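Local coordinates for Sys-1 protein (Caenorhabditis elegans, PDB 3C2G) that acts as a beta-catenin in Wnt signalling, binding the TCF factor POP-1 directly and activating or repressing target genes as a transcriptional coregulator, at residues Q22-A27 and Y74-Y79; Q217-T222 and F280-G285; A316-P321 and A354-V359. All coordinates share one frame; numbering follows the deposited sequence.

The three contacts follow one another along an all-helical armadillo domain. Contact 1 is buried near the N-terminal end, where two helices pack through leucine and alanine with no hydrogen bond between the segments. Contact 2, about 46 Å away between centres, lies at the surface: a proline-rich loop meets the end of helix 274-282, and one arginine-carbonyl bond joins them. Contact 3 is largely buried, mixes lysine methylenes with a bridging water, and borders the bound POP-1 peptide. Contacts 2 and 3 have centres about 18 Å apart and touch where V281 and R282 pack on A316; neither comes near contact 1, whose nearest atoms are about 27 Å from contact 2.

Contact 1: Q22-A27 and Y74-Y79; sequences QRLHMA and YAQLWY
Q76 is the first residue of helix 71-90 to meet helix 20-37 here: its extended chain crosses the side chain of L24 at about a right angle, with Q76 CG 4.1 Å from L24 CD1. This is the exposed margin of the contact. One residue on, L77 carries the centre. L24 and L77 have the closest CA pair, 5.4 Å apart, and L24 CD1 lies against the backbone of L77, 3.8 Å from both L77 N and L77 CA, with L77 CB the nearest side-chain atom. The L24 torsion explains this, since CG lies opposite the backbone N (chi1 178°) and the branch reaches across to the neighbouring helix. L77 adopts much the same torsions but brings CD1 to 3.9 Å from A27 CB and 4.0 Å from R23 O. L77 CD1 thus fits against one turn of helix 20-37, between the carbonyl of R23 and the methyl of A27. The short segment axes approach to 9.4 Å at 31°, a shallow crossing of two helices near the N-terminal end of the armadillo domain. Y73 and L81 of the same helix 71-90 also touch helix 20-37, Y73 at R23 and L24, L81 at A27. The R23 end leads away: NH1 forms a salt bridge with D60, NE bonds to T17 O, and W14 gives a cation-pi contact. Between the two segments the cohesion is therefore that of shape and apolar burial, without a directional bond.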
loop_
_atom_site.group_PDB
_atom_site.type_symbol
_atom_site.label_atom_id
_atom_site.label_comp_id
_atom_site.label_asym_id
_atom_site.label_seq_id
_atom_site.Cartn_x
_atom_site.Cartn_y
_atom_site.Cartn_z
ATOM N N GLN A 22 -43.024 -35.449 1.583
ATOM C CA GLN A 22 -43.499 -34.851 2.823
ATOM C C GLN A 22 -42.434 -33.923 3.419
ATOM O O GLN A 22 -42.759 -32.879 3.996
ATOM C CB GLN A 22 -43.928 -35.927 3.828
ATOM N N ARG A 23 -41.166 -34.300 3.255
ATOM C CA ARG A 23 -40.045 -33.487 3.721
ATOM C C ARG A 23 -39.999 -32.122 3.051
ATOM O O ARG A 23 -39.736 -31.114 3.705
ATOM C CB ARG A 23 -38.724 -34.223 3.531
ATOM C CG ARG A 23 -38.605 -35.434 4.414
ATOM C CD ARG A 23 -37.188 -35.818 4.665
ATOM N NE ARG A 23 -37.081 -36.382 6.002
ATOM C CZ ARG A 23 -35.950 -36.483 6.692
ATOM N NH1 ARG A 23 -34.803 -36.051 6.172
ATOM N NH2 ARG A 23 -35.977 -37.014 7.909
ATOM N N LEU A 24 -40.277 -32.101 1.753
ATOM C CA LEU A 24 -40.368 -30.867 0.995
ATOM C C LEU A 24 -41.494 -29.983 1.522
ATOM O O LEU A 24 -41.289 -28.788 1.760
ATOM C CB LEU A 24 -40.568 -31.176 -0.494
ATOM C CG LEU A 24 -40.732 -30.029 -1.496
ATOM C CD1 LEU A 24 -39.556 -29.053 -1.464
ATOM C CD2 LEU A 24 -40.907 -30.604 -2.891
ATOM N N HIS A 25 -42.674 -30.582 1.711
ATOM C CA HIS A 25 -43.828 -29.866 2.245
ATOM C C HIS A 25 -43.511 -29.270 3.615
ATOM O O HIS A 25 -43.845 -28.115 3.887
ATOM C CB HIS A 25 -45.061 -30.783 2.322
ATOM C CG HIS A 25 -46.291 -30.098 2.842
ATOM N ND1 HIS A 25 -47.140 -29.374 2.032
ATOM C CD2 HIS A 25 -46.802 -30.011 4.094
ATOM C CE1 HIS A 25 -48.124 -28.877 2.760
ATOM N NE2 HIS A 25 -47.941 -29.247 4.016
HETATM N N MSE A 26 -42.859 -30.062 4.465
HETATM C CA MSE A 26 -42.483 -29.627 5.808
HETATM C C MSE A 26 -41.499 -28.454 5.765
HETATM O O MSE A 26 -41.615 -27.515 6.552
HETATM C CB MSE A 26 -41.914 -30.798 6.620
HETATM C CG MSE A 26 -42.958 -31.829 7.070
HETATM SE SE MSE A 26 -42.246 -33.361 8.119
HETATM C CE MSE A 26 -41.200 -34.270 6.754
ATOM N N ALA A 27 -40.555 -28.498 4.825
ATOM C CA ALA A 27 -39.598 -27.402 4.643
ATOM C C ALA A 27 -40.266 -26.077 4.238
ATOM O O ALA A 27 -40.027 -25.050 4.871
ATOM C CB ALA A 27 -38.497 -27.799 3.661
ATOM N N TYR A 74 -34.092 -31.902 -5.255
ATOM C CA TYR A 74 -33.097 -31.427 -4.309
ATOM C C TYR A 74 -32.917 -29.909 -4.340
ATOM O O TYR A 74 -32.762 -29.285 -3.289
ATOM C CB TYR A 74 -31.761 -32.127 -4.535
ATOM C CG TYR A 74 -31.681 -33.545 -4.021
ATOM C CD1 TYR A 74 -31.782 -33.827 -2.652
ATOM C CD2 TYR A 74 -31.465 -34.608 -4.898
ATOM C CE1 TYR A 74 -31.685 -35.138 -2.171
ATOM C CE2 TYR A 74 -31.363 -35.925 -4.431
ATOM C CZ TYR A 74 -31.477 -36.181 -3.067
ATOM O OH TYR A 74 -31.380 -37.482 -2.612
ATOM N N ALA A 75 -32.953 -29.313 -5.530
ATOM C CA ALA A 75 -32.853 -27.852 -5.651
ATOM C C ALA A 75 -33.995 -27.154 -4.939
ATOM O O ALA A 75 -33.809 -26.100 -4.325
ATOM C CB ALA A 75 -32.805 -27.424 -7.101
ATOM N N GLN A 76 -35.181 -27.749 -5.010
ATOM C CA GLN A 76 -36.349 -27.146 -4.387
ATOM C C GLN A 76 -36.326 -27.267 -2.859
ATOM O O GLN A 76 -36.620 -26.304 -2.145
ATOM C CB GLN A 76 -37.636 -27.716 -4.984
ATOM C CG GLN A 76 -38.810 -26.764 -4.839
ATOM C CD GLN A 76 -40.095 -27.305 -5.416
ATOM O OE1 GLN A 76 -40.094 -28.069 -6.392
ATOM N NE2 GLN A 76 -41.208 -26.914 -4.811
ATOM N N LEU A 77 -35.957 -28.441 -2.366
ATOM C CA LEU A 77 -35.827 -28.665 -0.931
ATOM C C LEU A 77 -34.768 -27.740 -0.357
ATOM O O LEU A 77 -35.061 -26.935 0.535
ATOM C CB LEU A 77 -35.491 -30.136 -0.639
ATOM C CG LEU A 77 -35.172 -30.549 0.800
ATOM C CD1 LEU A 77 -36.383 -30.429 1.703
ATOM C CD2 LEU A 77 -34.646 -31.965 0.816
ATOM N N TRP A 78 -33.552 -27.837 -0.906
ATOM C CA TRP A 78 -32.409 -27.027 -0.456
ATOM C C TRP A 78 -32.627 -25.518 -0.593
ATOM O O TRP A 78 -32.207 -24.747 0.275
ATOM C CB TRP A 78 -31.118 -27.455 -1.159
ATOM C CG TRP A 78 -30.777 -28.922 -0.959
ATOM C CD1 TRP A 78 -31.283 -29.770 0.002
ATOM C CD2 TRP A 78 -29.835 -29.696 -1.712
ATOM N NE1 TRP A 78 -30.718 -31.020 -0.122
ATOM C CE2 TRP A 78 -29.823 -31.002 -1.157
ATOM C CE3 TRP A 78 -28.999 -29.415 -2.796
ATOM C CZ2 TRP A 78 -29.019 -32.023 -1.663
ATOM C CZ3 TRP A 78 -28.192 -30.434 -3.303
ATOM C CH2 TRP A 78 -28.206 -31.724 -2.731
ATOM N N TYR A 79 -33.310 -25.086 -1.650
ATOM C CA TYR A 79 -33.570 -23.664 -1.787
ATOM C C TYR A 79 -34.332 -23.148 -0.580
ATOM O O TYR A 79 -34.067 -22.042 -0.107
ATOM C CB TYR A 79 -34.321 -23.329 -3.074
ATOM C CG TYR A 79 -34.542 -21.843 -3.244
ATOM C CD1 TYR A 79 -33.572 -21.040 -3.851
ATOM C CD2 TYR A 79 -35.708 -21.229 -2.775
ATOM C CE1 TYR A 79 -33.761 -19.664 -3.994
ATOM C CE2 TYR A 79 -35.907 -19.847 -2.918
ATOM C CZ TYR A 79 -34.928 -19.078 -3.533
ATOM O OH TYR A 79 -35.113 -17.719 -3.693
#

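Contact 2: Q217-T222 and F280-G285; sequences QPPPPT and FVRSDG
The guanidinium of R282 meets Q217 at its edge: Q217 O lies near the guanidinium plane, 2.7 Å from R282 NH2, while P219 CD approaches obliquely at 4.0 Å from the same nitrogen. The other flat group, the F280 ring, has G285 CA of its own segment over one face near the rim, 3.4 Å above the plane. The arginine bond is bent, with an N-H...O angle of 131°, and NH2 stands above the carbonyl plane of Q217, 45° out of it. H215 O is a second, weak acceptor for NH2, so the loop offers two carbonyls to one nitrogen. Helix 274-282 ends here in a Schellman motif: G285 N bonds to F280 O and D284 N to V281 O, with D284 at positive phi. S283, just past the helix, faces the proline-rich loop that leads into helix 224-239. Its OG lies 3.5 Å from P219 CG, the pyrrolidine ring resting against the hydroxyl, and with OG beside its own backbone N (chi1 -41°) it hydrogen-bonds back to G279 O. W210, on the helix before the loop, touches both P219 and R282.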
loop_
_atom_site.group_PDB
_atom_site.type_symbol
_atom_site.label_atom_id
_atom_site.label_comp_id
_atom_site.label_asym_id
_atom_site.label_seq_id
_atom_site.Cartn_x
_atom_site.Cartn_y
_atom_site.Cartn_z
ATOM N N GLN A 217 11.749 -20.377 -8.082
ATOM C CA GLN A 217 11.148 -20.910 -9.306
ATOM C C GLN A 217 10.063 -19.956 -9.833
ATOM O O GLN A 217 9.606 -19.074 -9.102
ATOM C CB GLN A 217 10.514 -22.283 -9.046
ATOM C CG GLN A 217 11.450 -23.342 -8.499
ATOM C CD GLN A 217 12.184 -24.118 -9.571
ATOM O OE1 GLN A 217 13.094 -23.602 -10.217
ATOM N NE2 GLN A 217 11.803 -25.378 -9.748
ATOM N N PRO A 218 9.648 -20.134 -11.104
ATOM C CA PRO A 218 8.479 -19.414 -11.606
ATOM C C PRO A 218 7.246 -19.818 -10.798
ATOM O O PRO A 218 6.998 -21.016 -10.638
ATOM C CB PRO A 218 8.343 -19.921 -13.050
ATOM C CG PRO A 218 9.696 -20.437 -13.406
ATOM C CD PRO A 218 10.246 -20.998 -12.139
ATOM N N PRO A 219 6.489 -18.836 -10.264
ATOM C CA PRO A 219 5.294 -19.194 -9.508
ATOM C C PRO A 219 4.453 -20.208 -10.277
ATOM O O PRO A 219 4.265 -20.059 -11.488
ATOM C CB PRO A 219 4.561 -17.864 -9.367
ATOM C CG PRO A 219 5.644 -16.864 -9.367
ATOM C CD PRO A 219 6.683 -17.376 -10.316
ATOM N N PRO A 220 3.970 -21.249 -9.584
ATOM C CA PRO A 220 3.303 -22.354 -10.254
ATOM C C PRO A 220 1.974 -21.919 -10.872
ATOM O O PRO A 220 1.271 -21.075 -10.294
ATOM C CB PRO A 220 3.067 -23.357 -9.120
ATOM C CG PRO A 220 3.018 -22.530 -7.896
ATOM C CD PRO A 220 3.999 -21.428 -8.123
ATOM N N PRO A 221 1.646 -22.474 -12.055
ATOM C CA PRO A 221 0.372 -22.229 -12.744
ATOM C C PRO A 221 -0.836 -22.674 -11.931
ATOM O O PRO A 221 -1.952 -22.255 -12.228
ATOM C CB PRO A 221 0.483 -23.074 -14.016
ATOM C CG PRO A 221 1.593 -24.056 -13.747
ATOM C CD PRO A 221 2.533 -23.358 -12.833
ATOM N N THR A 222 -0.610 -23.505 -10.914
ATOM C CA THR A 222 -1.680 -23.934 -10.008
ATOM C C THR A 222 -1.966 -22.886 -8.933
ATOM O O THR A 222 -2.982 -22.950 -8.239
ATOM C CB THR A 222 -1.354 -25.286 -9.311
ATOM O OG1 THR A 222 -0.065 -25.209 -8.683
ATOM C CG2 THR A 222 -1.367 -26.439 -10.313
ATOM N N PHE A 280 5.680 -12.128 -8.707
ATOM C CA PHE A 280 4.678 -11.431 -9.485
ATOM C C PHE A 280 5.321 -10.714 -10.684
ATOM O O PHE A 280 4.823 -10.777 -11.827
ATOM C CB PHE A 280 3.948 -10.452 -8.558
ATOM C CG PHE A 280 2.867 -9.653 -9.229
ATOM C CD1 PHE A 280 1.708 -10.269 -9.687
ATOM C CD2 PHE A 280 3.003 -8.277 -9.383
ATOM C CE1 PHE A 280 0.707 -9.527 -10.294
ATOM C CE2 PHE A 280 2.001 -7.520 -9.986
ATOM C CZ PHE A 280 0.852 -8.149 -10.444
ATOM N N VAL A 281 6.448 -10.060 -10.433
ATOM C CA VAL A 281 7.150 -9.372 -11.497
ATOM C C VAL A 281 7.731 -10.338 -12.531
ATOM O O VAL A 281 7.700 -10.043 -13.713
ATOM C CB VAL A 281 8.209 -8.412 -10.947
ATOM C CG1 VAL A 281 9.046 -7.791 -12.088
ATOM C CG2 VAL A 281 7.537 -7.323 -10.088
ATOM N N ARG A 282 8.230 -11.494 -12.111
ATOM C CA ARG A 282 8.728 -12.490 -13.066
ATOM C C ARG A 282 7.592 -13.138 -13.871
ATOM O O ARG A 282 7.819 -13.707 -14.935
ATOM C CB ARG A 282 9.607 -13.558 -12.370
ATOM C CG ARG A 282 10.793 -12.983 -11.533
ATOM C CD ARG A 282 11.748 -14.029 -10.888
ATOM N NE ARG A 282 11.083 -15.205 -10.304
ATOM C CZ ARG A 282 10.793 -15.387 -9.008
ATOM N NH1 ARG A 282 11.082 -14.467 -8.087
ATOM N NH2 ARG A 282 10.199 -16.514 -8.623
ATOM N N SER A 283 6.362 -13.047 -13.378
ATOM C CA SER A 283 5.204 -13.583 -14.106
ATOM C C SER A 283 4.525 -12.502 -14.958
ATOM O O SER A 283 3.414 -12.689 -15.437
ATOM C CB SER A 283 4.209 -14.186 -13.132
ATOM O OG SER A 283 4.894 -14.915 -12.123
ATOM N N ASP A 284 5.208 -11.369 -15.121
ATOM C CA ASP A 284 4.774 -10.273 -15.996
ATOM C C ASP A 284 3.622 -9.449 -15.422
ATOM O O ASP A 284 2.849 -8.820 -16.150
ATOM C CB ASP A 284 4.498 -10.777 -17.416
ATOM C CG ASP A 284 5.779 -10.937 -18.222
ATOM O OD1 ASP A 284 6.792 -10.301 -17.851
ATOM O OD2 ASP A 284 5.783 -11.697 -19.215
ATOM N N GLY A 285 3.555 -9.437 -14.097
ATOM C CA GLY A 285 2.521 -8.717 -13.397
ATOM C C GLY A 285 2.465 -7.243 -13.738
ATOM O O GLY A 285 1.381 -6.689 -13.937
#

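Contact 3: A316-P321 and A354-V359; sequences ALAKTP and AHKQHV
K356 packs its aliphatic chain against A318 and L317 on the close side of the contact, whereas H358 comes edge-on to A318 O at the exposed side, and a water bridges it to the carbonyls of L317 and T320. On the packed side K356 CD sits 3.7 Å from A318 CA, and K356 CE is 4.3 Å from L317 CB. The lysine lies along the 3-10 turn of residues 316-318 until it bends at its last torsion (chi4 74°), which swings NZ back to its own segment, 2.7 Å from A354 O. The ammonium of this buried lysine is thus held by two carbonyls, A354 O and V352 O, the second at the end of helix 339-352, and K356 itself is the N-cap residue of helix 357-365. These turns between successive helices belong to the armadillo domain, and the bound POP-1 peptide touches this segment at A354 and H355: the backbone N of H355 donates to one of its acidic side chains, and A354 packs on an apolar one. Toward solvent the fit is looser. Within its own segment, V359 CG2 lies over the rim of one H358 ring face, 3.6 Å above the plane. The water lies 2.8 Å from L317 O and 2.6 Å from T320 O, two carbonyls it can donate to, and 3.1 Å from H358 NE2.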
loop_
_atom_site.group_PDB
_atom_site.type_symbol
_atom_site.label_atom_id
_atom_site.label_comp_id
_atom_site.label_asym_id
_atom_site.label_seq_id
_atom_site.Cartn_x
_atom_site.Cartn_y
_atom_site.Cartn_z
ATOM N N ALA A 316 13.536 -7.747 -9.264
ATOM C CA ALA A 316 13.210 -8.287 -10.598
ATOM C C ALA A 316 12.856 -7.212 -11.630
ATOM O O ALA A 316 12.933 -7.461 -12.828
ATOM C CB ALA A 316 12.112 -9.317 -10.516
ATOM N N LEU A 317 12.474 -6.014 -11.180
ATOM C CA LEU A 317 12.200 -4.918 -12.119
ATOM C C LEU A 317 13.472 -4.467 -12.867
ATOM O O LEU A 317 13.388 -3.755 -13.878
ATOM C CB LEU A 317 11.463 -3.761 -11.435
ATOM C CG LEU A 317 9.955 -3.984 -11.154
ATOM C CD1 LEU A 317 9.485 -3.241 -9.913
ATOM C CD2 LEU A 317 9.084 -3.606 -12.335
ATOM N N ALA A 318 14.638 -4.926 -12.403
ATOM C CA ALA A 318 15.890 -4.782 -13.167
ATOM C C ALA A 318 15.923 -5.664 -14.411
ATOM O O ALA A 318 16.721 -5.419 -15.312
ATOM C CB ALA A 318 17.097 -5.063 -12.303
ATOM N N LYS A 319 15.068 -6.684 -14.471
ATOM C CA LYS A 319 15.062 -7.576 -15.630
ATOM C C LYS A 319 13.842 -7.439 -16.515
ATOM O O LYS A 319 13.822 -7.982 -17.604
ATOM C CB LYS A 319 15.219 -9.037 -15.218
ATOM C CG LYS A 319 16.666 -9.481 -15.043
ATOM C CD LYS A 319 16.979 -9.773 -13.579
ATOM C CE LYS A 319 18.429 -10.208 -13.386
ATOM N NZ LYS A 319 19.365 -9.053 -13.528
ATOM N N THR A 320 12.823 -6.717 -16.066
ATOM C CA THR A 320 11.588 -6.582 -16.849
ATOM C C THR A 320 11.754 -5.551 -17.961
ATOM O O THR A 320 12.257 -4.475 -17.702
ATOM C CB THR A 320 10.395 -6.207 -15.926
ATOM O OG1 THR A 320 10.038 -7.353 -15.155
ATOM C CG2 THR A 320 9.168 -5.764 -16.720
ATOM N N PRO A 321 11.335 -5.883 -19.201
ATOM C CA PRO A 321 11.339 -4.878 -20.272
ATOM C C PRO A 321 10.472 -3.675 -19.906
ATOM O O PRO A 321 9.258 -3.806 -19.786
ATOM C CB PRO A 321 10.732 -5.634 -21.470
ATOM C CG PRO A 321 10.997 -7.087 -21.179
ATOM C CD PRO A 321 10.852 -7.195 -19.685
ATOM N N ALA A 354 15.612 3.276 -9.089
ATOM C CA ALA A 354 16.674 3.077 -8.092
ATOM C C ALA A 354 17.573 1.898 -8.455
ATOM O O ALA A 354 17.082 0.788 -8.651
ATOM C CB ALA A 354 16.088 2.895 -6.720
ATOM N N HIS A 355 18.880 2.165 -8.565
ATOM C CA HIS A 355 19.919 1.141 -8.771
ATOM C C HIS A 355 19.932 0.534 -10.164
ATOM O O HIS A 355 20.510 -0.531 -10.353
ATOM C CB HIS A 355 19.801 -0.011 -7.751
ATOM C CG HIS A 355 19.887 0.424 -6.321
ATOM N ND1 HIS A 355 18.887 0.165 -5.405
ATOM C CD2 HIS A 355 20.851 1.097 -5.647
ATOM C CE1 HIS A 355 19.233 0.660 -4.227
ATOM N NE2 HIS A 355 20.419 1.230 -4.346
ATOM N N LYS A 356 19.300 1.192 -11.137
ATOM C CA LYS A 356 19.097 0.598 -12.454
ATOM C C LYS A 356 19.340 1.634 -13.551
ATOM O O LYS A 356 18.436 2.384 -13.957
ATOM C CB LYS A 356 17.684 0.008 -12.572
ATOM C CG LYS A 356 17.269 -0.959 -11.476
ATOM C CD LYS A 356 15.797 -1.376 -11.662
ATOM C CE LYS A 356 15.107 -1.708 -10.325
ATOM N NZ LYS A 356 14.812 -0.481 -9.527
ATOM N N GLN A 357 20.573 1.642 -14.045
ATOM C CA GLN A 357 21.040 2.636 -14.996
ATOM C C GLN A 357 20.203 2.675 -16.265
ATOM O O GLN A 357 19.698 3.740 -16.642
ATOM C CB GLN A 357 22.515 2.394 -15.332
ATOM C CG GLN A 357 23.192 3.590 -15.969
ATOM C CD GLN A 357 23.050 4.839 -15.119
ATOM O OE1 GLN A 357 23.443 4.857 -13.953
ATOM N NE2 GLN A 357 22.473 5.886 -15.696
ATOM N N HIS A 358 20.051 1.523 -16.920
ATOM C CA HIS A 358 19.224 1.417 -18.136
ATOM C C HIS A 358 17.779 1.920 -17.937
ATOM O O HIS A 358 17.195 2.492 -18.858
ATOM C CB HIS A 358 19.251 -0.009 -18.701
ATOM C CG HIS A 358 18.578 -1.022 -17.826
ATOM N ND1 HIS A 358 19.154 -1.510 -16.671
ATOM C CD2 HIS A 358 17.371 -1.634 -17.933
ATOM C CE1 HIS A 358 18.333 -2.378 -16.104
ATOM N NE2 HIS A 358 17.248 -2.473 -16.852
ATOM N N VAL A 359 17.229 1.745 -16.731
ATOM C CA VAL A 359 15.882 2.254 -16.405
ATOM C C VAL A 359 15.880 3.777 -16.271
ATOM O O VAL A 359 14.977 4.457 -16.767
ATOM C CB VAL A 359 15.273 1.566 -15.137
ATOM C CG1 VAL A 359 13.975 2.212 -14.755
ATOM C CG2 VAL A 359 15.053 0.071 -15.381
HETATM O O HOH W 1 14.304 -3.431 -16.483
#